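Local coordinates for DNA damage response protein Rtt109, putative (Neosartorya fumigata, PDB 5ZB9), which acts as a histone acetyltransferase, probably moving the acetyl group of acetyl-CoA onto a histone H3 lysine with the help of the chaperone Asf1, at residues Ser33-Leu38 and Glu48-Glu53; Ala40-Glu45 and Ser336-Ser341; Ala250-Leu255 and Gly289-Val294; Gln299-Met304 and Val316-Leu321. One frame throughout, in Å; residues are numbered along the deposited sequence.

Contact 1. Residues Ser33-Leu38 and Glu48-Glu53; sequences SPCVAL and ESTFCE
Ser33 and Cys52 face each other as a hydrogen-bonded antiparallel pair: Ser33 N donates to Cys52 O at 3.0 Å, and Cys52 N returns a bond to Ser33 O at 2.8 Å, its N-H...O angle 169°. Two residues on along the first strand, Cys35 N donates to Thr50 O. Between these bonds Pro34 and Phe51 form the non-hydrogen-bonded pair. The pyrrolidine slants past the phenyl ring, with Pro34 CG 3.7 Å from Phe51 CE2. Ser33, Cys35, Thr50 and Cys52 all turn to one face of the sheet. Cys35 SG, held between its backbone N and carbonyl carbon (chi1 67°), leans across the strands to touch Thr50 CG2 at 3.5 Å and the CB of Cys52. The Cys52 thiol is turned elsewhere, and the two SG atoms of Cys35 and Cys52 stand 4.9 Å apart. The disulfide that these cysteines form in another structure of the protein is therefore absent. Past Cys35, direct backbone bonds between the two segments give way to bridging waters. Thr50 OG1 donates to Glu48 O at 2.9 Å, from above the carbonyl plane, and accepts from a water that in turn accepts from Leu38 N. This fixes the hydroxyl beside the methyl of Ala37. A second water links Thr50 N to Cys35 O. The contact is the loop end of the hairpin between strands 22-35 and 50-61. Strand 71-82 flanks strand 50-61, its Tyr81 touching both cysteines, while Ser33 OG bonds to Glu421 at the start of helix 421-432.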
loop_
_atom_site.group_PDB
_atom_site.type_symbol
_atom_site.label_atom_id
_atom_site.label_comp_id
_atom_site.label_asym_id
_atom_site.label_seq_id
_atom_site.Cartn_x
_atom_site.Cartn_y
_atom_site.Cartn_z
ATOM N N SER A 33 10.565 5.327 12.586
ATOM C CA SER A 33 10.850 4.815 13.911
ATOM C C SER A 33 10.873 3.297 13.846
ATOM O O SER A 33 10.250 2.711 12.963
ATOM C CB SER A 33 9.820 5.319 14.925
ATOM O OG SER A 33 8.513 4.942 14.552
ATOM N N PRO A 34 11.610 2.657 14.766
ATOM C CA PRO A 34 11.752 1.201 14.731
ATOM C C PRO A 34 10.414 0.512 14.827
ATOM O O PRO A 34 9.531 1.007 15.520
ATOM C CB PRO A 34 12.610 0.902 15.967
ATOM C CG PRO A 34 13.349 2.159 16.221
ATOM C CD PRO A 34 12.380 3.246 15.876
ATOM N N CYS A 35 10.260 -0.607 14.132
ATOM C CA CYS A 35 9.016 -1.355 14.198
ATOM C C CYS A 35 9.305 -2.839 14.116
ATOM O O CYS A 35 10.438 -3.249 13.867
ATOM C CB CYS A 35 8.061 -0.933 13.072
ATOM S SG CYS A 35 8.636 -1.378 11.413
ATOM N N VAL A 36 8.270 -3.640 14.339
ATOM C CA VAL A 36 8.376 -5.081 14.198
ATOM C C VAL A 36 8.610 -5.404 12.731
ATOM O O VAL A 36 8.028 -4.764 11.854
ATOM C CB VAL A 36 7.102 -5.788 14.703
ATOM C CG1 VAL A 36 7.204 -7.287 14.503
ATOM C CG2 VAL A 36 6.841 -5.442 16.170
ATOM N N ALA A 37 9.475 -6.379 12.467
ATOM C CA ALA A 37 9.769 -6.811 11.106
ATOM C C ALA A 37 8.514 -7.277 10.358
ATOM O O ALA A 37 7.569 -7.798 10.959
ATOM C CB ALA A 37 10.813 -7.930 11.122
ATOM N N LEU A 38 8.519 -7.084 9.044
ATOM C CA LEU A 38 7.455 -7.589 8.188
ATOM C C LEU A 38 7.491 -9.112 8.094
ATOM O O LEU A 38 6.451 -9.765 8.016
ATOM C CB LEU A 38 7.557 -6.976 6.788
ATOM C CG LEU A 38 7.140 -5.514 6.669
ATOM C CD1 LEU A 38 7.343 -5.013 5.250
ATOM C CD2 LEU A 38 5.694 -5.339 7.103
ATOM N N GLU A 48 14.925 -8.982 11.014
ATOM C CA GLU A 48 15.616 -7.890 10.350
ATOM C C GLU A 48 15.268 -6.577 11.020
ATOM O O GLU A 48 14.120 -6.348 11.397
ATOM C CB GLU A 48 15.274 -7.841 8.858
ATOM C CG GLU A 48 15.667 -9.104 8.122
ATOM C CD GLU A 48 15.786 -8.912 6.626
ATOM O OE1 GLU A 48 15.766 -7.749 6.170
ATOM O OE2 GLU A 48 15.903 -9.931 5.906
ATOM N N SER A 49 16.275 -5.732 11.197
ATOM C CA SER A 49 16.066 -4.393 11.716
ATOM C C SER A 49 15.183 -3.605 10.751
ATOM O O SER A 49 15.514 -3.457 9.573
ATOM C CB SER A 49 17.403 -3.682 11.923
ATOM O OG SER A 49 17.187 -2.364 12.399
ATOM N N THR A 50 14.062 -3.102 11.252
ATOM C CA THR A 50 13.053 -2.495 10.390
ATOM C C THR A 50 12.552 -1.166 10.952
ATOM O O THR A 50 12.286 -1.038 12.151
ATOM C CB THR A 50 11.850 -3.459 10.187
ATOM O OG1 THR A 50 12.322 -4.735 9.732
ATOM C CG2 THR A 50 10.870 -2.905 9.170
ATOM N N PHE A 51 12.425 -0.172 10.083
ATOM C CA PHE A 51 11.852 1.106 10.489
ATOM C C PHE A 51 10.570 1.363 9.716
ATOM O O PHE A 51 10.417 0.894 8.589
ATOM C CB PHE A 51 12.856 2.240 10.271
ATOM C CG PHE A 51 14.083 2.123 11.129
ATOM C CD1 PHE A 51 15.154 1.335 10.728
ATOM C CD2 PHE A 51 14.159 2.787 12.349
ATOM C CE1 PHE A 51 16.283 1.216 11.525
ATOM C CE2 PHE A 51 15.284 2.672 13.149
ATOM C CZ PHE A 51 16.350 1.886 12.735
ATOM N N CYS A 52 9.641 2.090 10.322
ATOM C CA CYS A 52 8.410 2.430 9.627
ATOM C C CYS A 52 8.139 3.923 9.671
ATOM O O CYS A 52 8.429 4.592 10.659
ATOM C CB CYS A 52 7.218 1.668 10.212
ATOM S SG CYS A 52 5.700 1.888 9.246
ATOM N N GLU A 53 7.575 4.429 8.582
ATOM C CA GLU A 53 7.231 5.835 8.441
ATOM C C GLU A 53 5.762 5.926 8.037
ATOM O O GLU A 53 5.370 5.358 7.024
ATOM C CB GLU A 53 8.148 6.501 7.404
ATOM C CG GLU A 53 7.833 7.954 7.043
ATOM C CD GLU A 53 8.766 8.508 5.952
ATOM O OE1 GLU A 53 9.690 7.782 5.538
ATOM O OE2 GLU A 53 8.585 9.668 5.509
HETATM O O HOH W 1 12.868 -3.854 13.965
HETATM O O HOH W 2 10.990 -6.173 7.836
#

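Contact 2. Residues Ala40-Glu45 and Ser336-Ser341; sequences AAPPGE and SSRVAS
Arg338 NE donates a hydrogen bond to Glu45 OE1 at 2.7 Å, with an N-H...O angle of 162°, a salt bridge between two loops that lie far apart in sequence. The oxygen lies close to the guanidinium plane, but the donor meets it from well above the carboxylate plane, and the two flat groups are turned 55° apart. The bridge thus runs through NE and one oxygen, without a paired second bond; Glu45 OE2 stays 3.7 Å from Arg338 NH2. A bend at chi3 (-61°) swings the guanidinium out of line with the rest of the arginine chain. Pro42 lies over one of its faces, with Pro42 CD 3.6 Å from Arg338 NE, and Ser336 OG lies over the centre of the opposite face. That same hydroxyl accepts from Arg338 N at 3.2 Å, closing an ST turn that fixes the start of the arginine. Farther along, Gly44 O receives two weak bonds from Ser341, one from the backbone N at 3.4 Å and one from OG at 3.2 Å. Gly44 occupies the third position of the type II turn Pro42-Glu45, where positive phi suits glycine. Arg338 NH1 has a further salt bridge with Asp246 and a weak, long ion pair with Glu48. Several acidic groups thus share one guanidinium, which would probably favour its charged form and theirs, while the weak bonds at Ser341 come just before a part of the chain absent from the model.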
loop_
_atom_site.group_PDB
_atom_site.type_symbol
_atom_site.label_atom_id
_atom_site.label_comp_id
_atom_site.label_asym_id
_atom_site.label_seq_id
_atom_site.Cartn_x
_atom_site.Cartn_y
_atom_site.Cartn_z
ATOM N N ALA A 40 8.682 -12.776 9.805
ATOM C CA ALA A 40 9.145 -13.503 10.982
ATOM C C ALA A 40 10.518 -14.129 10.716
ATOM O O ALA A 40 10.793 -14.605 9.606
ATOM C CB ALA A 40 8.138 -14.573 11.385
ATOM N N ALA A 41 11.377 -14.112 11.735
ATOM C CA ALA A 41 12.711 -14.700 11.632
ATOM C C ALA A 41 12.641 -16.215 11.620
ATOM O O ALA A 41 11.817 -16.807 12.318
ATOM C CB ALA A 41 13.596 -14.231 12.780
ATOM N N PRO A 42 13.503 -16.851 10.820
ATOM C CA PRO A 42 13.626 -18.311 10.835
ATOM C C PRO A 42 14.251 -18.757 12.151
ATOM O O PRO A 42 14.838 -17.921 12.843
ATOM C CB PRO A 42 14.557 -18.610 9.650
ATOM C CG PRO A 42 14.737 -17.308 8.930
ATOM C CD PRO A 42 14.478 -16.226 9.917
ATOM N N PRO A 43 14.129 -20.046 12.502
ATOM C CA PRO A 43 14.749 -20.517 13.749
ATOM C C PRO A 43 16.253 -20.237 13.787
ATOM O O PRO A 43 16.950 -20.489 12.803
ATOM C CB PRO A 43 14.473 -22.023 13.737
ATOM C CG PRO A 43 14.113 -22.355 12.318
ATOM C CD PRO A 43 13.461 -21.133 11.766
ATOM N N GLY A 44 16.730 -19.688 14.899
ATOM C CA GLY A 44 18.150 -19.453 15.077
ATOM C C GLY A 44 18.658 -18.099 14.615
ATOM O O GLY A 44 19.853 -17.812 14.716
ATOM N N GLU A 45 17.763 -17.263 14.101
ATOM C CA GLU A 45 18.161 -15.944 13.630
ATOM C C GLU A 45 17.328 -14.858 14.287
ATOM O O GLU A 45 16.251 -15.119 14.822
ATOM C CB GLU A 45 18.041 -15.861 12.109
ATOM C CG GLU A 45 18.583 -17.085 11.389
ATOM C CD GLU A 45 18.960 -16.803 9.954
ATOM O OE1 GLU A 45 19.248 -15.630 9.637
ATOM O OE2 GLU A 45 18.973 -17.751 9.140
ATOM N N SER A 336 19.665 -11.378 2.844
ATOM C CA SER A 336 19.315 -11.279 4.261
ATOM C C SER A 336 20.140 -10.223 5.016
ATOM O O SER A 336 21.347 -10.088 4.794
ATOM C CB SER A 336 19.488 -12.652 4.925
ATOM O OG SER A 336 19.247 -12.603 6.319
ATOM N N SER A 337 19.482 -9.479 5.904
ATOM C CA SER A 337 20.170 -8.533 6.785
ATOM C C SER A 337 20.119 -9.014 8.239
ATOM O O SER A 337 20.476 -8.275 9.159
ATOM C CB SER A 337 19.564 -7.124 6.666
ATOM O OG SER A 337 18.240 -7.061 7.182
ATOM N N ARG A 338 19.678 -10.256 8.432
ATOM C CA ARG A 338 19.557 -10.848 9.765
ATOM C C ARG A 338 20.913 -11.138 10.401
ATOM O O ARG A 338 21.901 -11.387 9.702
ATOM C CB ARG A 338 18.747 -12.151 9.708
ATOM C CG ARG A 338 17.326 -12.004 9.192
ATOM C CD ARG A 338 16.558 -13.316 9.268
ATOM N NE ARG A 338 17.162 -14.378 8.457
ATOM C CZ ARG A 338 16.918 -14.578 7.161
ATOM N NH1 ARG A 338 16.086 -13.781 6.498
ATOM N NH2 ARG A 338 17.517 -15.579 6.525
ATOM N N VAL A 339 20.948 -11.114 11.732
ATOM C CA VAL A 339 22.128 -11.528 12.486
ATOM C C VAL A 339 21.813 -12.819 13.249
ATOM O O VAL A 339 20.668 -13.041 13.661
ATOM C CB VAL A 339 22.593 -10.431 13.469
ATOM C CG1 VAL A 339 24.011 -10.709 13.950
ATOM C CG2 VAL A 339 22.517 -9.059 12.809
ATOM N N ALA A 340 22.821 -13.673 13.426
ATOM C CA ALA A 340 22.629 -14.959 14.097
ATOM C C ALA A 340 22.641 -14.813 15.620
ATOM O O ALA A 340 23.472 -14.096 16.182
ATOM C CB ALA A 340 23.692 -15.952 13.652
ATOM N N SER A 341 21.711 -15.499 16.278
ATOM C CA SER A 341 21.582 -15.438 17.731
ATOM C C SER A 341 22.188 -16.670 18.408
ATOM O O SER A 341 22.934 -16.556 19.383
ATOM C CB SER A 341 20.107 -15.287 18.122
ATOM O OG SER A 341 19.283 -16.172 17.376
#

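Contact 3. Residues Ala250-Leu255 and Gly289-Val294; sequences APPRCL and GHWRSV
Arg253 and Trp291 carry a packing of two loops, in which Pro252 and Arg253, at the start of a turn with helical backbone angles, lie against the indole. Packing contacts come first. Arg253 CB approaches Trp291 CZ2 to 3.3 Å, the backbone N of Arg253 stands over one face of the ring, and Pro252 CB touches Trp291 CZ3 at 3.6 Å. Pro251 meets His290 at about a right angle, its CB at the imidazole edge 3.7 Å from His290 CD2. Gly289 has positive phi, and its carbonyl faces the other loop, where Arg253 CD comes within 3.2 Å of Gly289 O. Arg253 CG sits between its own backbone N and carbonyl carbon (chi1 68°), which carries the chain past this oxygen. The charged and polar interactions converge on Asp272, at the end of helix 266-272: its OD1 accepts from Trp291 NE1 and forms a salt bridge with Arg253 NE, so one carboxylate oxygen positions both main side chains. Trp291 also packs on Leu268 and Leu271 of that helix and on Phe300 of helix 297-304. A water joins the two backbones: it accepts from Arg253 N at 2.9 Å, donates to Gly289 O at 2.8 Å, and hangs over the centre of the Trp291 ring.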
loop_
_atom_site.group_PDB
_atom_site.type_symbol
_atom_site.label_atom_id
_atom_site.label_comp_id
_atom_site.label_asym_id
_atom_site.label_seq_id
_atom_site.Cartn_x
_atom_site.Cartn_y
_atom_site.Cartn_z
ATOM N N ALA A 250 13.092 -21.579 3.964
ATOM C CA ALA A 250 12.728 -21.332 5.357
ATOM C C ALA A 250 11.267 -21.747 5.592
ATOM O O ALA A 250 10.520 -21.944 4.630
ATOM C CB ALA A 250 12.950 -19.868 5.700
ATOM N N PRO A 251 10.854 -21.914 6.863
ATOM C CA PRO A 251 9.458 -22.316 7.101
ATOM C C PRO A 251 8.464 -21.285 6.562
ATOM O O PRO A 251 8.766 -20.089 6.583
ATOM C CB PRO A 251 9.368 -22.408 8.625
ATOM C CG PRO A 251 10.771 -22.545 9.085
ATOM C CD PRO A 251 11.605 -21.778 8.121
ATOM N N PRO A 252 7.298 -21.744 6.079
ATOM C CA PRO A 252 6.319 -20.855 5.439
ATOM C C PRO A 252 5.993 -19.615 6.277
ATOM O O PRO A 252 5.777 -18.551 5.707
ATOM C CB PRO A 252 5.088 -21.751 5.281
ATOM C CG PRO A 252 5.646 -23.129 5.207
ATOM C CD PRO A 252 6.839 -23.142 6.107
ATOM N N ARG A 253 5.997 -19.741 7.602
ATOM C CA ARG A 253 5.674 -18.616 8.477
ATOM C C ARG A 253 6.637 -17.441 8.325
ATOM O O ARG A 253 6.361 -16.344 8.808
ATOM C CB ARG A 253 5.642 -19.067 9.944
ATOM C CG ARG A 253 6.996 -19.456 10.533
ATOM C CD ARG A 253 6.860 -19.797 12.011
ATOM N NE ARG A 253 6.175 -18.731 12.724
ATOM C CZ ARG A 253 6.796 -17.707 13.295
ATOM N NH1 ARG A 253 8.122 -17.632 13.253
ATOM N NH2 ARG A 253 6.093 -16.764 13.912
ATOM N N CYS A 254 7.765 -17.675 7.659
ATOM C CA CYS A 254 8.785 -16.644 7.470
ATOM C C CYS A 254 8.711 -16.001 6.093
ATOM O O CYS A 254 9.398 -15.017 5.824
ATOM C CB CYS A 254 10.190 -17.233 7.660
ATOM S SG CYS A 254 10.452 -18.155 9.190
ATOM N N LEU A 255 7.886 -16.568 5.221
ATOM C CA LEU A 255 7.908 -16.207 3.814
ATOM C C LEU A 255 6.816 -15.213 3.416
ATOM O O LEU A 255 6.805 -14.737 2.290
ATOM C CB LEU A 255 7.794 -17.472 2.966
ATOM C CG LEU A 255 8.855 -18.529 3.293
ATOM C CD1 LEU A 255 8.749 -19.728 2.357
ATOM C CD2 LEU A 255 10.255 -17.925 3.254
ATOM N N GLY A 289 9.518 -24.111 13.753
ATOM C CA GLY A 289 8.691 -23.068 13.186
ATOM C C GLY A 289 7.690 -23.620 12.190
ATOM O O GLY A 289 7.141 -22.881 11.378
ATOM N N HIS A 290 7.450 -24.925 12.243
ATOM C CA HIS A 290 6.514 -25.547 11.319
ATOM C C HIS A 290 5.121 -25.625 11.922
ATOM O O HIS A 290 4.939 -26.066 13.054
ATOM C CB HIS A 290 6.987 -26.939 10.916
ATOM C CG HIS A 290 8.217 -26.936 10.064
ATOM N ND1 HIS A 290 9.041 -28.035 9.941
ATOM C CD2 HIS A 290 8.761 -25.971 9.285
ATOM C CE1 HIS A 290 10.038 -27.746 9.125
ATOM N NE2 HIS A 290 9.892 -26.501 8.710
ATOM N N TRP A 291 4.141 -25.183 11.147
ATOM C CA TRP A 291 2.751 -25.253 11.542
ATOM C C TRP A 291 2.232 -26.681 11.537
ATOM O O TRP A 291 2.811 -27.566 10.901
ATOM C CB TRP A 291 1.900 -24.418 10.602
ATOM C CG TRP A 291 2.155 -22.954 10.635
ATOM C CD1 TRP A 291 2.354 -22.178 11.729
ATOM C CD2 TRP A 291 2.209 -22.078 9.501
ATOM N NE1 TRP A 291 2.525 -20.864 11.353
ATOM C CE2 TRP A 291 2.441 -20.782 9.986
ATOM C CE3 TRP A 291 2.077 -22.269 8.120
ATOM C CZ2 TRP A 291 2.534 -19.680 9.145
ATOM C CZ3 TRP A 291 2.184 -21.181 7.289
ATOM C CH2 TRP A 291 2.417 -19.905 7.800
ATOM N N ARG A 292 1.113 -26.891 12.219
ATOM C CA ARG A 292 0.498 -28.208 12.283
ATOM C C ARG A 292 -0.338 -28.479 11.036
ATOM O O ARG A 292 -0.150 -29.488 10.358
ATOM C CB ARG A 292 -0.367 -28.335 13.543
ATOM C CG ARG A 292 -1.009 -29.705 13.722
ATOM C CD ARG A 292 -1.847 -29.797 14.994
ATOM N NE ARG A 292 -2.988 -28.888 14.968
ATOM C CZ ARG A 292 -3.170 -27.903 15.841
ATOM N NH1 ARG A 292 -4.240 -27.119 15.742
ATOM N NH2 ARG A 292 -2.283 -27.706 16.818
ATOM N N SER A 293 -1.248 -27.563 10.724
ATOM C CA SER A 293 -2.213 -27.797 9.656
ATOM C C SER A 293 -1.757 -27.326 8.274
ATOM O O SER A 293 -2.334 -27.737 7.274
ATOM C CB SER A 293 -3.539 -27.131 10.007
ATOM O OG SER A 293 -3.385 -25.733 10.141
ATOM N N VAL A 294 -0.738 -26.472 8.209
ATOM C CA VAL A 294 -0.234 -25.986 6.920
ATOM C C VAL A 294 1.272 -26.218 6.799
ATOM O O VAL A 294 2.044 -25.763 7.652
ATOM C CB VAL A 294 -0.537 -24.481 6.713
ATOM C CG1 VAL A 294 0.237 -23.934 5.520
ATOM C CG2 VAL A 294 -2.029 -24.251 6.533
HETATM O O HOH W 3 5.688 -22.257 9.100
#

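Contact 4. Residues Gln299-Met304 and Val316-Leu321; sequences QFWEMM and VGFLWL
Trp301 projects from helix 297-304 into an aromatic cluster with Phe318 and Trp320 of strand 317-324, where the helix packs across one face of the central sheet. The segment axes lie 12.5 Å apart, so long side chains bridge the layers. Trp301 and Trp320 come from opposite directions, with Trp301 CH2 at the edge of the Trp320 ring, 3.8 Å from Trp320 CH2. The six-membered rings are inclined at 66°. Toward Phe318 the tilt is 47°, and the closest atoms, Trp301 CZ3 and Phe318 CD2, are 4.1 Å apart. Phe300, from the same helix, lies over one face of the Trp301 indole. Alternation along the strand turns Val316, Phe318 and Trp320 to the helix. Trp320 also meets Tyr239 edge-to-face, and its NE1 is hydrogen-bonded to the acetylated lysine at position 264. Strands 133-140 and 202-208 flank the strand in the sheet. The second bridge is Met304, whose chain, bent at chi2 and chi3, brings its methyl CE to the edge of the Phe318 ring, 3.6 Å from CZ of Phe318.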
loop_
_atom_site.group_PDB
_atom_site.type_symbol
_atom_site.label_atom_id
_atom_site.label_comp_id
_atom_site.label_asym_id
_atom_site.label_seq_id
_atom_site.Cartn_x
_atom_site.Cartn_y
_atom_site.Cartn_z
ATOM N N GLN A 299 0.371 -24.386 0.201
ATOM C CA GLN A 299 -0.764 -24.850 0.983
ATOM C C GLN A 299 -1.368 -23.703 1.802
ATOM O O GLN A 299 -2.563 -23.703 2.105
ATOM C CB GLN A 299 -0.333 -26.003 1.886
ATOM C CG GLN A 299 -1.464 -26.900 2.335
ATOM C CD GLN A 299 -1.011 -27.982 3.314
ATOM O OE1 GLN A 299 0.192 -28.210 3.511
ATOM N NE2 GLN A 299 -1.982 -28.651 3.938
ATOM N N PHE A 300 -0.536 -22.725 2.151
ATOM C CA PHE A 300 -1.013 -21.511 2.810
ATOM C C PHE A 300 -2.008 -20.751 1.921
ATOM O O PHE A 300 -3.081 -20.369 2.384
ATOM C CB PHE A 300 0.175 -20.609 3.196
ATOM C CG PHE A 300 -0.225 -19.261 3.750
ATOM C CD1 PHE A 300 -0.541 -19.112 5.091
ATOM C CD2 PHE A 300 -0.274 -18.143 2.928
ATOM C CE1 PHE A 300 -0.914 -17.878 5.601
ATOM C CE2 PHE A 300 -0.643 -16.904 3.433
ATOM C CZ PHE A 300 -0.960 -16.772 4.771
ATOM N N TRP A 301 -1.667 -20.542 0.650
ATOM C CA TRP A 301 -2.571 -19.818 -0.247
ATOM C C TRP A 301 -3.853 -20.613 -0.504
ATOM O O TRP A 301 -4.937 -20.032 -0.644
ATOM C CB TRP A 301 -1.892 -19.471 -1.581
ATOM C CG TRP A 301 -0.757 -18.492 -1.454
ATOM C CD1 TRP A 301 0.540 -18.698 -1.816
ATOM C CD2 TRP A 301 -0.813 -17.162 -0.911
ATOM N NE1 TRP A 301 1.296 -17.583 -1.536
ATOM C CE2 TRP A 301 0.491 -16.628 -0.977
ATOM C CE3 TRP A 301 -1.838 -16.373 -0.377
ATOM C CZ2 TRP A 301 0.799 -15.343 -0.529
ATOM C CZ3 TRP A 301 -1.532 -15.097 0.070
ATOM C CH2 TRP A 301 -0.224 -14.595 -0.011
ATOM N N GLU A 302 -3.738 -21.936 -0.558
ATOM C CA GLU A 302 -4.918 -22.762 -0.756
ATOM C C GLU A 302 -5.845 -22.644 0.434
ATOM O O GLU A 302 -7.050 -22.457 0.279
ATOM C CB GLU A 302 -4.550 -24.223 -0.970
ATOM C CG GLU A 302 -5.754 -25.069 -1.351
ATOM C CD GLU A 302 -5.555 -26.556 -1.086
ATOM O OE1 GLU A 302 -4.405 -26.971 -0.790
ATOM O OE2 GLU A 302 -6.562 -27.302 -1.161
ATOM N N MET A 303 -5.283 -22.739 1.632
ATOM C CA MET A 303 -6.109 -22.703 2.833
ATOM C C MET A 303 -6.608 -21.290 3.145
ATOM O O MET A 303 -7.587 -21.125 3.874
ATOM C CB MET A 303 -5.337 -23.282 4.020
ATOM C CG MET A 303 -5.055 -24.778 3.893
ATOM S SD MET A 303 -6.569 -25.776 3.816
ATOM C CE MET A 303 -6.590 -26.232 2.090
ATOM N N MET A 304 -5.943 -20.273 2.593
ATOM C CA MET A 304 -6.445 -18.904 2.713
ATOM C C MET A 304 -7.846 -18.820 2.136
ATOM O O MET A 304 -8.711 -18.149 2.689
ATOM C CB MET A 304 -5.535 -17.900 1.997
ATOM C CG MET A 304 -4.753 -16.971 2.924
ATOM S SD MET A 304 -5.763 -16.019 4.077
ATOM C CE MET A 304 -6.484 -14.789 3.004
ATOM N N VAL A 316 -10.711 -11.408 -1.256
ATOM C CA VAL A 316 -9.691 -10.396 -1.043
ATOM C C VAL A 316 -8.573 -10.636 -2.047
ATOM O O VAL A 316 -8.222 -11.778 -2.347
ATOM C CB VAL A 316 -9.155 -10.398 0.417
ATOM C CG1 VAL A 316 -9.001 -11.803 0.933
ATOM C CG2 VAL A 316 -7.844 -9.649 0.522
ATOM N N GLY A 317 -8.051 -9.560 -2.616
ATOM C CA GLY A 317 -6.918 -9.674 -3.510
ATOM C C GLY A 317 -5.664 -9.150 -2.835
ATOM O O GLY A 317 -5.707 -8.146 -2.121
ATOM N N PHE A 318 -4.546 -9.827 -3.056
ATOM C CA PHE A 318 -3.273 -9.362 -2.538
ATOM C C PHE A 318 -2.388 -8.931 -3.687
ATOM O O PHE A 318 -2.177 -9.676 -4.640
ATOM C CB PHE A 318 -2.600 -10.447 -1.703
ATOM C CG PHE A 318 -3.454 -10.943 -0.578
ATOM C CD1 PHE A 318 -3.558 -10.223 0.596
ATOM C CD2 PHE A 318 -4.172 -12.120 -0.702
ATOM C CE1 PHE A 318 -4.354 -10.664 1.632
ATOM C CE2 PHE A 318 -4.969 -12.573 0.340
ATOM C CZ PHE A 318 -5.058 -11.839 1.510
ATOM N N LEU A 319 -1.873 -7.714 -3.590
ATOM C CA LEU A 319 -1.125 -7.115 -4.679
ATOM C C LEU A 319 0.300 -6.721 -4.268
ATOM O O LEU A 319 0.511 -6.103 -3.223
ATOM C CB LEU A 319 -1.886 -5.902 -5.193
ATOM C CG LEU A 319 -1.382 -5.260 -6.471
ATOM C CD1 LEU A 319 -1.543 -6.257 -7.587
ATOM C CD2 LEU A 319 -2.200 -4.039 -6.774
ATOM N N TRP A 320 1.275 -7.100 -5.088
ATOM C CA TRP A 320 2.650 -6.672 -4.884
ATOM C C TRP A 320 3.189 -6.113 -6.188
ATOM O O TRP A 320 3.245 -6.814 -7.197
ATOM C CB TRP A 320 3.539 -7.825 -4.394
ATOM C CG TRP A 320 2.963 -8.555 -3.228
ATOM C CD1 TRP A 320 3.109 -8.241 -1.906
ATOM C CD2 TRP A 320 2.126 -9.716 -3.274
ATOM N NE1 TRP A 320 2.422 -9.139 -1.130
ATOM C CE2 TRP A 320 1.809 -10.054 -1.943
ATOM C CE3 TRP A 320 1.617 -10.502 -4.312
ATOM C CZ2 TRP A 320 0.999 -11.144 -1.621
ATOM C CZ3 TRP A 320 0.816 -11.592 -3.991
ATOM C CH2 TRP A 320 0.516 -11.901 -2.655
ATOM N N LEU A 321 3.553 -4.838 -6.173
ATOM C CA LEU A 321 4.269 -4.256 -7.286
ATOM C C LEU A 321 5.743 -4.245 -6.922
ATOM O O LEU A 321 6.148 -3.552 -5.985
ATOM C CB LEU A 321 3.767 -2.846 -7.590
ATOM C CG LEU A 321 4.625 -2.063 -8.587
ATOM C CD1 LEU A 321 4.588 -2.718 -9.972
ATOM C CD2 LEU A 321 4.175 -0.616 -8.643
#

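In the fold
The four contacts follow one another in space, with about 15 Å between successive centres; contacts 1 and 4 are about 23 Å apart, centre to centre, and each reach the same sheet. Contact 1 meets contact 2 where Glu48 OE1 lies 2.8 Å from Ser337 OG, probably a hydrogen bond. Contact 2 then leans on contact 3: Ala40 O is 3.3 Å from Cys254 CB. Contact 3 reaches contact 4 through Val294, whose CG1 packs 3.7 Å from Phe300 N. Along the chain, contacts 3 and 4 are both nested inside the loop that contact 2 closes. All four lie away from the CoA-binding residues, among them Ser96, His158 and Trp168.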